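Local coordinates for WZI (Escherichia coli, PDB 2YNK), which is a carbohydrate-binding outer-membrane beta-barrel, a lectin that underpins assembly of the group 1 capsule, probably by binding the capsular polysaccharide, at residues F404-T409 against N438-D443. Residues are numbered along the deposited sequence; the frame is centred on the assembly and turned at random.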
ATOM      1  N   PHE A 404      -7.146   3.961 -16.148  1.00 46.66           N
ATOM      2  CA  PHE A 404      -6.937   5.143 -16.965  1.00 47.27           C
ATOM      3  C   PHE A 404      -6.932   4.763 -18.435  1.00 47.60           C
ATOM      4  O   PHE A 404      -5.880   4.636 -19.042  1.00 47.68           O
ATOM      5  CB  PHE A 404      -5.678   5.853 -16.507  1.00 47.07           C
ATOM      6  CG  PHE A 404      -5.826   6.417 -15.138  1.00 46.72           C
ATOM      7  CD1 PHE A 404      -6.391   7.670 -14.960  1.00 46.88           C
ATOM      8  CD2 PHE A 404      -5.501   5.653 -14.013  1.00 45.37           C
ATOM      9  CE1 PHE A 404      -6.567   8.186 -13.687  1.00 47.23           C
ATOM     10  CE2 PHE A 404      -5.686   6.158 -12.743  1.00 44.57           C
ATOM     11  CZ  PHE A 404      -6.216   7.429 -12.576  1.00 45.11           C
ATOM     12  N   PRO A 405      -8.135   4.556 -18.997  1.00 48.14           N
ATOM     13  CA  PRO A 405      -8.303   4.026 -20.348  1.00 50.63           C
ATOM     14  C   PRO A 405      -7.678   4.880 -21.444  1.00 52.04           C
ATOM     15  O   PRO A 405      -7.205   4.329 -22.428  1.00 53.69           O
ATOM     16  CB  PRO A 405      -9.822   3.967 -20.520  1.00 50.67           C
ATOM     17  CG  PRO A 405     -10.360   4.931 -19.518  1.00 49.77           C
ATOM     18  CD  PRO A 405      -9.434   4.821 -18.357  1.00 47.98           C
ATOM     19  N   HIS A 406      -7.634   6.193 -21.239  1.00 53.52           N
ATOM     20  CA  HIS A 406      -7.264   7.133 -22.288  1.00 56.34           C
ATOM     21  C   HIS A 406      -6.015   7.900 -21.996  1.00 56.40           C
ATOM     22  O   HIS A 406      -5.662   8.136 -20.831  1.00 57.96           O
ATOM     23  CB  HIS A 406      -8.406   8.114 -22.508  1.00 58.74           C
ATOM     24  CG  HIS A 406      -9.761   7.451 -22.586  1.00 61.27           C
ATOM     25  ND1 HIS A 406      -9.989   6.366 -23.354  1.00 63.08           N
ATOM     26  CD2 HIS A 406     -10.968   7.745 -21.949  1.00 61.96           C
ATOM     27  CE1 HIS A 406     -11.276   5.988 -23.221  1.00 64.30           C
ATOM     28  NE2 HIS A 406     -11.873   6.834 -22.358  1.00 62.84           N
ATOM     29  N   ALA A 407      -5.333   8.310 -23.064  1.00 55.87           N
ATOM     30  CA  ALA A 407      -4.214   9.231 -22.947  1.00 54.85           C
ATOM     31  C   ALA A 407      -4.742  10.571 -22.448  1.00 54.08           C
ATOM     32  O   ALA A 407      -5.593  11.195 -23.090  1.00 54.16           O
ATOM     33  CB  ALA A 407      -3.493   9.391 -24.270  1.00 55.10           C
ATOM     34  N   ASP A 408      -4.253  10.986 -21.281  1.00 52.02           N
ATOM     35  CA  ASP A 408      -4.724  12.206 -20.645  1.00 50.96           C
ATOM     36  C   ASP A 408      -3.605  12.867 -19.843  1.00 50.41           C
ATOM     37  O   ASP A 408      -2.656  12.207 -19.446  1.00 49.57           O
ATOM     38  CB  ASP A 408      -5.906  11.861 -19.741  1.00 49.48           C
ATOM     39  CG  ASP A 408      -6.903  12.992 -19.615  1.00 51.02           C
ATOM     40  OD1 ASP A 408      -6.541  14.156 -19.907  1.00 52.38           O
ATOM     41  OD2 ASP A 408      -8.065  12.715 -19.221  1.00 50.35           O
ATOM     42  N   THR A 409      -3.704  14.177 -19.644  1.00 52.77           N
ATOM     43  CA  THR A 409      -2.855  14.901 -18.693  1.00 54.55           C
ATOM     44  C   THR A 409      -3.748  15.408 -17.570  1.00 54.20           C
ATOM     45  O   THR A 409      -4.700  16.143 -17.811  1.00 56.48           O
ATOM     46  CB  THR A 409      -2.130  16.098 -19.328  1.00 56.30           C
ATOM     47  OG1 THR A 409      -1.216  15.628 -20.324  1.00 58.68           O
ATOM     48  CG2 THR A 409      -1.355  16.883 -18.268  1.00 55.83           C
ATOM     49  N   ASN A 438      -9.580  14.152 -21.471  1.00 62.84           N
ATOM     50  CA  ASN A 438     -10.546  13.119 -21.841  1.00 62.61           C
ATOM     51  C   ASN A 438     -10.755  12.094 -20.734  1.00 60.36           C
ATOM     52  O   ASN A 438     -10.581  10.904 -20.953  1.00 59.87           O
ATOM     53  CB  ASN A 438     -10.104  12.415 -23.132  1.00 64.90           C
ATOM     54  CG  ASN A 438     -11.138  11.417 -23.662  1.00 64.60           C
ATOM     55  OD1 ASN A 438     -12.296  11.362 -23.207  1.00 64.25           O
ATOM     56  ND2 ASN A 438     -10.714  10.614 -24.633  1.00 62.95           N
ATOM     57  N   SER A 439     -11.140  12.564 -19.551  1.00 68.37           N
ATOM     58  CA  SER A 439     -11.439  11.685 -18.418  1.00 67.13           C
ATOM     59  C   SER A 439     -12.845  11.083 -18.528  1.00 68.08           C
ATOM     60  O   SER A 439     -13.690  11.601 -19.245  1.00 70.42           O
ATOM     61  CB  SER A 439     -11.314  12.462 -17.108  1.00 64.89           C
ATOM     62  OG  SER A 439     -11.663  11.662 -15.992  1.00 63.40           O
ATOM     63  N   ASP A 440     -13.080   9.988 -17.807  1.00 69.50           N
ATOM     64  CA  ASP A 440     -14.402   9.362 -17.728  1.00 70.48           C
ATOM     65  C   ASP A 440     -15.057   9.612 -16.356  1.00 67.60           C
ATOM     66  O   ASP A 440     -15.918   8.844 -15.906  1.00 68.58           O
ATOM     67  CB  ASP A 440     -14.293   7.857 -18.011  1.00 73.37           C
ATOM     68  CG  ASP A 440     -13.934   7.554 -19.459  1.00 80.17           C
ATOM     69  OD1 ASP A 440     -14.346   8.320 -20.365  1.00 86.48           O
ATOM     70  OD2 ASP A 440     -13.248   6.534 -19.697  1.00 82.19           O
ATOM     71  N   SER A 441     -14.664  10.699 -15.703  1.00 63.81           N
ATOM     72  CA  SER A 441     -15.222  11.042 -14.408  1.00 63.82           C
ATOM     73  C   SER A 441     -15.363  12.552 -14.262  1.00 63.65           C
ATOM     74  O   SER A 441     -14.598  13.311 -14.854  1.00 64.93           O
ATOM     75  CB  SER A 441     -14.339  10.476 -13.293  1.00 64.04           C
ATOM     76  OG  SER A 441     -12.989  10.889 -13.435  1.00 65.05           O
ATOM     77  N   ASP A 442     -16.340  12.977 -13.465  1.00 62.65           N
ATOM     78  CA  ASP A 442     -16.645  14.401 -13.301  1.00 63.32           C
ATOM     79  C   ASP A 442     -15.423  15.185 -12.839  1.00 62.92           C
ATOM     80  O   ASP A 442     -14.698  14.729 -11.955  1.00 64.71           O
ATOM     81  CB  ASP A 442     -17.766  14.591 -12.287  1.00 63.10           C
ATOM     82  CG  ASP A 442     -19.020  13.852 -12.667  1.00 66.50           C
ATOM     83  OD1 ASP A 442     -19.321  13.757 -13.885  1.00 69.06           O
ATOM     84  OD2 ASP A 442     -19.698  13.352 -11.744  1.00 67.99           O
ATOM     85  N   ASP A 443     -15.199  16.362 -13.418  1.00 62.52           N
ATOM     86  CA  ASP A 443     -14.048  17.175 -13.016  1.00 64.28           C
ATOM     87  C   ASP A 443     -14.049  17.547 -11.511  1.00 62.05           C
ATOM     88  O   ASP A 443     -12.986  17.667 -10.913  1.00 60.31           O
ATOM     89  CB  ASP A 443     -13.869  18.408 -13.920  1.00 68.03           C
ATOM     90  CG  ASP A 443     -15.116  19.264 -14.021  1.00 73.14           C
ATOM     91  OD1 ASP A 443     -16.067  19.063 -13.232  1.00 74.84           O
ATOM     92  OD2 ASP A 443     -15.138  20.153 -14.904  1.00 79.29           O
TER
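The imidazole of His406 overlaps the side-chain amide of Asn438, the two planes lying only 7° from parallel. The amide is displaced from the ring centre, and His406 CG is 3.9 Å from Asn438 ND2. Both groups are flat, so they can lie face to face at van der Waals distance. The extended first torsion of Asn438, with CG anti to the backbone N, carries the amide out to the ring. The backbone O of Asn438 lies close to the ring plane at the edge, 3.3 Å from His406 CD2, a polarised C-H that suits a carbonyl neighbour. Pro405 CG lies over the centre of the opposite face of the His406 ring, 3.7 Å above the plane, a place that suits proline because its compact apolar ring can rest on an aromatic face. That prolyl carbon also touches the carboxylate of Asp440, which stands nearly upright to the imidazole, the planes 87° apart. Asp440 OD2 is 3.0 Å from His406 NE2, and the negative charge would probably favour a protonated histidine.

Both segments belong to one rim of the closed antiparallel barrel: 404-409 leads into strand 408-422, whereas 438-443 lies in the loop linking its hairpin partner, strand 425-435, to strand 444-454. Asp408, at the start of its strand and buried, ties this loop down. Asp408 OD2 accepts the backbone N of Asn438 at 3.1 Å. The donor stands 50° out of the carboxylate plane, and OD1 adds a weak bond to the same nitrogen while also taking the backbone N of Asn437. A short two-oxygen acceptor fits here, where the successive N-H groups of Asn437 and Asn438 face it. Further along, Ser439 OG forms an ST turn by accepting the backbone N of Ser441 at 3.2 Å, and the hydroxyl of Ser441 donates to that same oxygen.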